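Local coordinates for guanylate kinase (Coxiella burnetii, PDB 3TR0), which catalyses the ATP-dependent phosphorylation of GMP to GDP and is probably needed for the recycling of GMP, at residues A76-E80 / R81-T85; Q107-R110 / Q111-L115. One frame throughout, in Å; residues are numbered along the deposited sequence.

Interaction 1: A76-E80 / R81-T85; sequences ATIYE and RHYGT. With 5GP (guanosine-5'-monophosphate), chain D.
The carbonyl oxygen of I78 takes two bonds at the tip of this hairpin: R81 N reaches I78 O over 2.9 Å from well above the carbonyl plane, and a water donates to the same oxygen at 2.7 Å. That water also donates to the hydroxyl of Y83, which in turn donates a hydrogen bond to a phosphate oxygen of GMP, OH to O2P 2.6 Å. A short relay thus ties the turn to the nucleotide and helps fix the rotation of the tyrosine. The opposite bond of the closing pair, I78 N to R81 O, is 2.8 Å long and lies in the carbonyl plane, and between the two residues the chain makes a type I' turn. A76 and Y83 form the next hydrogen-bonded pair.

A76, I78 and Y83 share the nucleotide-facing side of the hairpin. With CG anti to the carbonyl carbon (chi1 -56°), the Y83 ring lies beside I78, whose CB meets CE2 at 3.8 Å, while the ribose O4' sits over the centre of one ring face. I78 CD1 touches the same sugar, 3.2 Å from O4'. On the reverse side T77 and H82 run alongside each other in a non-hydrogen-bonded pair, and F63 meets the imidazole. Strand 72-78 forms one edge of the mixed GMP-binding sheet, strand 81-86 lies between it and strand 40-41, antiparallel to both, and helix 106-115 approaches A76 and I78 through Q107.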
loop_
_atom_site.group_PDB
_atom_site.type_symbol
_atom_site.label_atom_id
_atom_site.label_comp_id
_atom_site.label_asym_id
_atom_site.label_seq_id
_atom_site.Cartn_x
_atom_site.Cartn_y
_atom_site.Cartn_z
ATOM N N ALA A 76 15.873 -4.999 -22.548
ATOM C CA ALA A 76 15.190 -6.176 -23.064
ATOM C C ALA A 76 14.900 -6.028 -24.544
ATOM O O ALA A 76 14.948 -4.926 -25.094
ATOM C CB ALA A 76 13.892 -6.419 -22.298
ATOM N N THR A 77 14.599 -7.153 -25.181
ATOM C CA THR A 77 14.189 -7.163 -26.573
ATOM C C THR A 77 12.705 -7.469 -26.657
ATOM O O THR A 77 12.232 -8.442 -26.071
ATOM C CB THR A 77 14.962 -8.219 -27.376
ATOM O OG1 THR A 77 16.361 -7.916 -27.342
ATOM C CG2 THR A 77 14.481 -8.241 -28.816
ATOM N N ILE A 78 11.978 -6.627 -27.382
ATOM C CA ILE A 78 10.532 -6.761 -27.508
ATOM C C ILE A 78 10.108 -6.539 -28.954
ATOM O O ILE A 78 10.394 -5.495 -29.544
ATOM C CB ILE A 78 9.803 -5.757 -26.606
ATOM C CG1 ILE A 78 10.256 -5.932 -25.155
ATOM C CG2 ILE A 78 8.296 -5.935 -26.719
ATOM C CD1 ILE A 78 9.926 -4.765 -24.271
ATOM N N TYR A 79 9.422 -7.525 -29.522
ATOM C CA TYR A 79 9.042 -7.472 -30.928
ATOM C C TYR A 79 10.230 -7.051 -31.790
ATOM O O TYR A 79 10.133 -6.133 -32.602
ATOM C CB TYR A 79 7.853 -6.526 -31.135
ATOM C CG TYR A 79 7.408 -6.410 -32.577
ATOM C CD1 TYR A 79 6.756 -7.460 -33.212
ATOM C CD2 TYR A 79 7.637 -5.249 -33.303
ATOM C CE1 TYR A 79 6.350 -7.357 -34.532
ATOM C CE2 TYR A 79 7.237 -5.136 -34.620
ATOM C CZ TYR A 79 6.593 -6.193 -35.230
ATOM O OH TYR A 79 6.192 -6.078 -36.543
ATOM N N GLU A 80 11.359 -7.726 -31.589
ATOM C CA GLU A 80 12.559 -7.517 -32.398
ATOM C C GLU A 80 13.148 -6.110 -32.305
ATOM O O GLU A 80 13.951 -5.714 -33.151
ATOM C CB GLU A 80 12.293 -7.876 -33.861
ATOM C CG GLU A 80 11.850 -9.311 -34.071
ATOM C CD GLU A 80 11.789 -9.688 -35.534
ATOM O OE1 GLU A 80 12.741 -9.356 -36.273
ATOM O OE2 GLU A 80 10.787 -10.307 -35.947
ATOM N N ARG A 81 12.753 -5.360 -31.282
ATOM C CA ARG A 81 13.331 -4.044 -31.034
ATOM C C ARG A 81 13.910 -3.996 -29.625
ATOM O O ARG A 81 13.601 -4.846 -28.788
ATOM C CB ARG A 81 12.286 -2.941 -31.218
ATOM C CG ARG A 81 11.679 -2.879 -32.613
ATOM C CD ARG A 81 12.704 -2.472 -33.659
ATOM N NE ARG A 81 12.100 -2.380 -34.987
ATOM C CZ ARG A 81 12.751 -2.009 -36.084
ATOM N NH1 ARG A 81 14.037 -1.693 -36.022
ATOM N NH2 ARG A 81 12.113 -1.955 -37.246
ATOM N N HIS A 82 14.748 -3.001 -29.367
ATOM C CA HIS A 82 15.442 -2.910 -28.093
ATOM C C HIS A 82 14.953 -1.726 -27.282
ATOM O O HIS A 82 14.720 -0.645 -27.823
ATOM C CB HIS A 82 16.953 -2.826 -28.308
ATOM C CG HIS A 82 17.536 -4.051 -28.938
ATOM N ND1 HIS A 82 17.673 -5.242 -28.259
ATOM C CD2 HIS A 82 18.012 -4.272 -30.187
ATOM C CE1 HIS A 82 18.210 -6.145 -29.062
ATOM N NE2 HIS A 82 18.425 -5.581 -30.237
ATOM N N TYR A 83 14.789 -1.954 -25.982
ATOM C CA TYR A 83 14.381 -0.925 -25.037
ATOM C C TYR A 83 15.219 -1.050 -23.765
ATOM O O TYR A 83 15.527 -2.157 -23.319
ATOM C CB TYR A 83 12.911 -1.110 -24.649
ATOM C CG TYR A 83 11.929 -1.130 -25.798
ATOM C CD1 TYR A 83 11.085 -0.051 -26.029
ATOM C CD2 TYR A 83 11.821 -2.235 -26.630
ATOM C CE1 TYR A 83 10.174 -0.066 -27.065
ATOM C CE2 TYR A 83 10.916 -2.260 -27.671
ATOM C CZ TYR A 83 10.093 -1.173 -27.883
ATOM O OH TYR A 83 9.186 -1.189 -28.916
ATOM N N GLY A 84 15.567 0.078 -23.159
ATOM C CA GLY A 84 16.337 0.038 -21.931
ATOM C C GLY A 84 16.178 1.261 -21.053
ATOM O O GLY A 84 15.803 2.334 -21.524
ATOM N N THR A 85 16.468 1.086 -19.767
ATOM C CA THR A 85 16.417 2.172 -18.799
ATOM C C THR A 85 17.827 2.653 -18.492
ATOM O O THR A 85 18.624 1.922 -17.906
ATOM C CB THR A 85 15.761 1.715 -17.477
ATOM O OG1 THR A 85 14.405 1.327 -17.723
ATOM C CG2 THR A 85 15.778 2.838 -16.454
HETATM P P 5GP D . 6.152 0.719 -27.564
HETATM O O1P 5GP D . 6.197 2.191 -27.238
HETATM O O2P 5GP D . 7.019 0.211 -28.686
HETATM O O3P 5GP D . 4.712 0.326 -27.801
HETATM O "O5'" 5GP D . 6.443 -0.120 -26.245
HETATM C "C5'" 5GP D . 6.707 -1.511 -26.307
HETATM C "C4'" 5GP D . 6.828 -2.105 -24.930
HETATM O "O4'" 5GP D . 8.215 -2.128 -24.535
HETATM C "C3'" 5GP D . 6.152 -1.324 -23.816
HETATM O "O3'" 5GP D . 4.759 -1.570 -23.736
HETATM C "C2'" 5GP D . 6.917 -1.759 -22.571
HETATM O "O2'" 5GP D . 6.379 -2.968 -22.057
HETATM C "C1'" 5GP D . 8.311 -2.060 -23.134
HETATM N N9 5GP D . 9.299 -1.026 -22.778
HETATM C C8 5GP D . 9.310 0.281 -23.071
HETATM N N7 5GP D . 10.437 0.829 -22.550
HETATM C C5 5GP D . 11.124 -0.159 -21.929
HETATM C C6 5GP D . 12.321 -0.229 -21.224
HETATM O O6 5GP D . 13.026 0.794 -21.043
HETATM N N1 5GP D . 12.719 -1.409 -20.733
HETATM C C2 5GP D . 11.991 -2.522 -20.902
HETATM N N2 5GP D . 12.404 -3.709 -20.399
HETATM N N3 5GP D . 10.828 -2.484 -21.577
HETATM C C4 5GP D . 10.395 -1.317 -22.095
HETATM O O HOH W 1 8.663 -3.566 -30.359
#

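Interaction 2: Q107-R110 / Q111-L115; sequences QGAR and QIREL
R113 N to A109 O, 2.9 Å and nearly straight at 168°, and I112 N to G108 O, 3.0 Å, are the strong bonds here, both joining residues one helical turn apart. On the neighbouring flank the grip is slacker. Q107 O receives two weak bonds, from Q111 N at 3.4 Å and from the side-chain amide Q111 NE2 at 3.5 Å. With CG anti to the carbonyl carbon (chi1 -67°), the otherwise extended Q111 chain runs back along the helix to this carbonyl, and NE2 also donates to H75 O on the adjacent strand.

Further out, the R113 guanidinium lays one face against A109 CB, with NH2 3.7 Å from that methyl. S121 holds NH2 and F164 takes the group in a cation-pi contact, so the flat end is fixed from beyond the helix. R110 extends past it, CG lying 4.1 Å from R113 NH1; the two guanidinium planes are turned 58° apart, and R110 pairs with E163. I112 CG1 lies 3.3 Å from G108 O of its own helix, while the buried side chain packs on L9 and I11. The i to i+4 bonds are those of a regular alpha-helix, amphipathic in setting buried A109 and I112 against exposed R110 and E114; it follows strand 99-103 of the P-loop kinase fold, with G108 in the GMP pocket.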
loop_
_atom_site.group_PDB
_atom_site.type_symbol
_atom_site.label_atom_id
_atom_site.label_comp_id
_atom_site.label_asym_id
_atom_site.label_seq_id
_atom_site.Cartn_x
_atom_site.Cartn_y
_atom_site.Cartn_z
ATOM N N GLN A 107 10.161 -8.638 -18.679
ATOM C CA GLN A 107 11.578 -8.988 -18.659
ATOM C C GLN A 107 12.368 -7.950 -17.883
ATOM O O GLN A 107 13.215 -8.288 -17.060
ATOM C CB GLN A 107 12.136 -9.080 -20.079
ATOM C CG GLN A 107 11.413 -10.067 -20.973
ATOM C CD GLN A 107 11.933 -10.037 -22.394
ATOM O OE1 GLN A 107 12.769 -10.852 -22.776
ATOM N NE2 GLN A 107 11.441 -9.091 -23.184
ATOM N N GLY A 108 12.099 -6.680 -18.162
ATOM C CA GLY A 108 12.754 -5.603 -17.445
ATOM C C GLY A 108 12.409 -5.631 -15.967
ATOM O O GLY A 108 13.262 -5.377 -15.113
ATOM N N ALA A 109 11.153 -5.945 -15.664
ATOM C CA ALA A 109 10.699 -6.028 -14.278
ATOM C C ALA A 109 11.528 -7.035 -13.486
ATOM O O ALA A 109 11.978 -6.743 -12.378
ATOM C CB ALA A 109 9.225 -6.398 -14.224
ATOM N N ARG A 110 11.731 -8.222 -14.057
ATOM C CA ARG A 110 12.546 -9.246 -13.406
ATOM C C ARG A 110 13.943 -8.721 -13.076
ATOM O O ARG A 110 14.481 -9.005 -12.007
ATOM C CB ARG A 110 12.642 -10.510 -14.271
ATOM C CG ARG A 110 11.336 -11.280 -14.428
ATOM C CD ARG A 110 11.571 -12.614 -15.136
ATOM N NE ARG A 110 10.373 -13.443 -15.208
ATOM C CZ ARG A 110 10.366 -14.705 -15.627
ATOM N NH1 ARG A 110 11.496 -15.282 -16.012
ATOM N NH2 ARG A 110 9.231 -15.392 -15.663
ATOM N N GLN A 111 14.527 -7.955 -13.993
ATOM C CA GLN A 111 15.867 -7.408 -13.789
ATOM C C GLN A 111 15.892 -6.408 -12.642
ATOM O O GLN A 111 16.773 -6.451 -11.783
ATOM C CB GLN A 111 16.376 -6.736 -15.065
ATOM C CG GLN A 111 16.636 -7.697 -16.209
ATOM C CD GLN A 111 16.958 -6.975 -17.497
ATOM O OE1 GLN A 111 17.885 -6.167 -17.553
ATOM N NE2 GLN A 111 16.183 -7.251 -18.537
ATOM N N ILE A 112 14.918 -5.504 -12.634
ATOM C CA ILE A 112 14.842 -4.478 -11.601
ATOM C C ILE A 112 14.621 -5.086 -10.213
ATOM O O ILE A 112 15.243 -4.662 -9.239
ATOM C CB ILE A 112 13.737 -3.454 -11.911
ATOM C CG1 ILE A 112 14.036 -2.734 -13.226
ATOM C CG2 ILE A 112 13.616 -2.447 -10.779
ATOM C CD1 ILE A 112 15.319 -1.924 -13.197
ATOM N N ARG A 113 13.742 -6.081 -10.123
ATOM C CA ARG A 113 13.482 -6.743 -8.842
ATOM C C ARG A 113 14.753 -7.335 -8.244
ATOM O O ARG A 113 14.966 -7.274 -7.033
ATOM C CB ARG A 113 12.413 -7.829 -8.974
ATOM C CG ARG A 113 11.011 -7.297 -9.190
ATOM C CD ARG A 113 9.962 -8.397 -9.087
ATOM N NE ARG A 113 8.718 -7.982 -9.726
ATOM C CZ ARG A 113 8.350 -8.356 -10.945
ATOM N NH1 ARG A 113 9.121 -9.179 -11.647
ATOM N NH2 ARG A 113 7.209 -7.918 -11.459
ATOM N N GLU A 114 15.592 -7.912 -9.096
ATOM C CA GLU A 114 16.873 -8.457 -8.661
ATOM C C GLU A 114 17.792 -7.341 -8.181
ATOM O O GLU A 114 18.415 -7.438 -7.123
ATOM C CB GLU A 114 17.547 -9.211 -9.810
ATOM C CG GLU A 114 16.872 -10.516 -10.192
ATOM C CD GLU A 114 17.510 -11.717 -9.523
ATOM O OE1 GLU A 114 18.724 -11.660 -9.233
ATOM O OE2 GLU A 114 16.800 -12.717 -9.283
ATOM N N LEU A 115 17.858 -6.274 -8.968
ATOM C CA LEU A 115 18.821 -5.200 -8.761
ATOM C C LEU A 115 18.426 -4.224 -7.649
ATOM O O LEU A 115 19.288 -3.601 -7.027
ATOM C CB LEU A 115 19.031 -4.458 -10.084
ATOM C CG LEU A 115 19.978 -3.264 -10.155
ATOM C CD1 LEU A 115 20.572 -3.157 -11.550
ATOM C CD2 LEU A 115 19.255 -1.981 -9.770
#

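Interaction 1 lines the GMP site with A76, I78 and Y83, whereas interaction 2 reaches it through G108 near the start of helix 106-115; their centres are about 14 Å apart. They meet where Q107 NE2, also hydrogen-bonded to D105, lies 3.1 Å from T77 O, probably hydrogen-bonded, and packs against A76 and I78. Each is only partly buried. In the hairpin, buried A76 and Y83 face the GMP while the turn is exposed; in the helix, A109 and I112 point into the parallel-sheet core, and the arginines occupy the outer side. Cross-strand backbone pairs hold 76-85, joined by water and phosphate; i to i+4 bonds hold 107-115, with aliphatic packing and salt-bridged or aromatic-bound guanidinium groups.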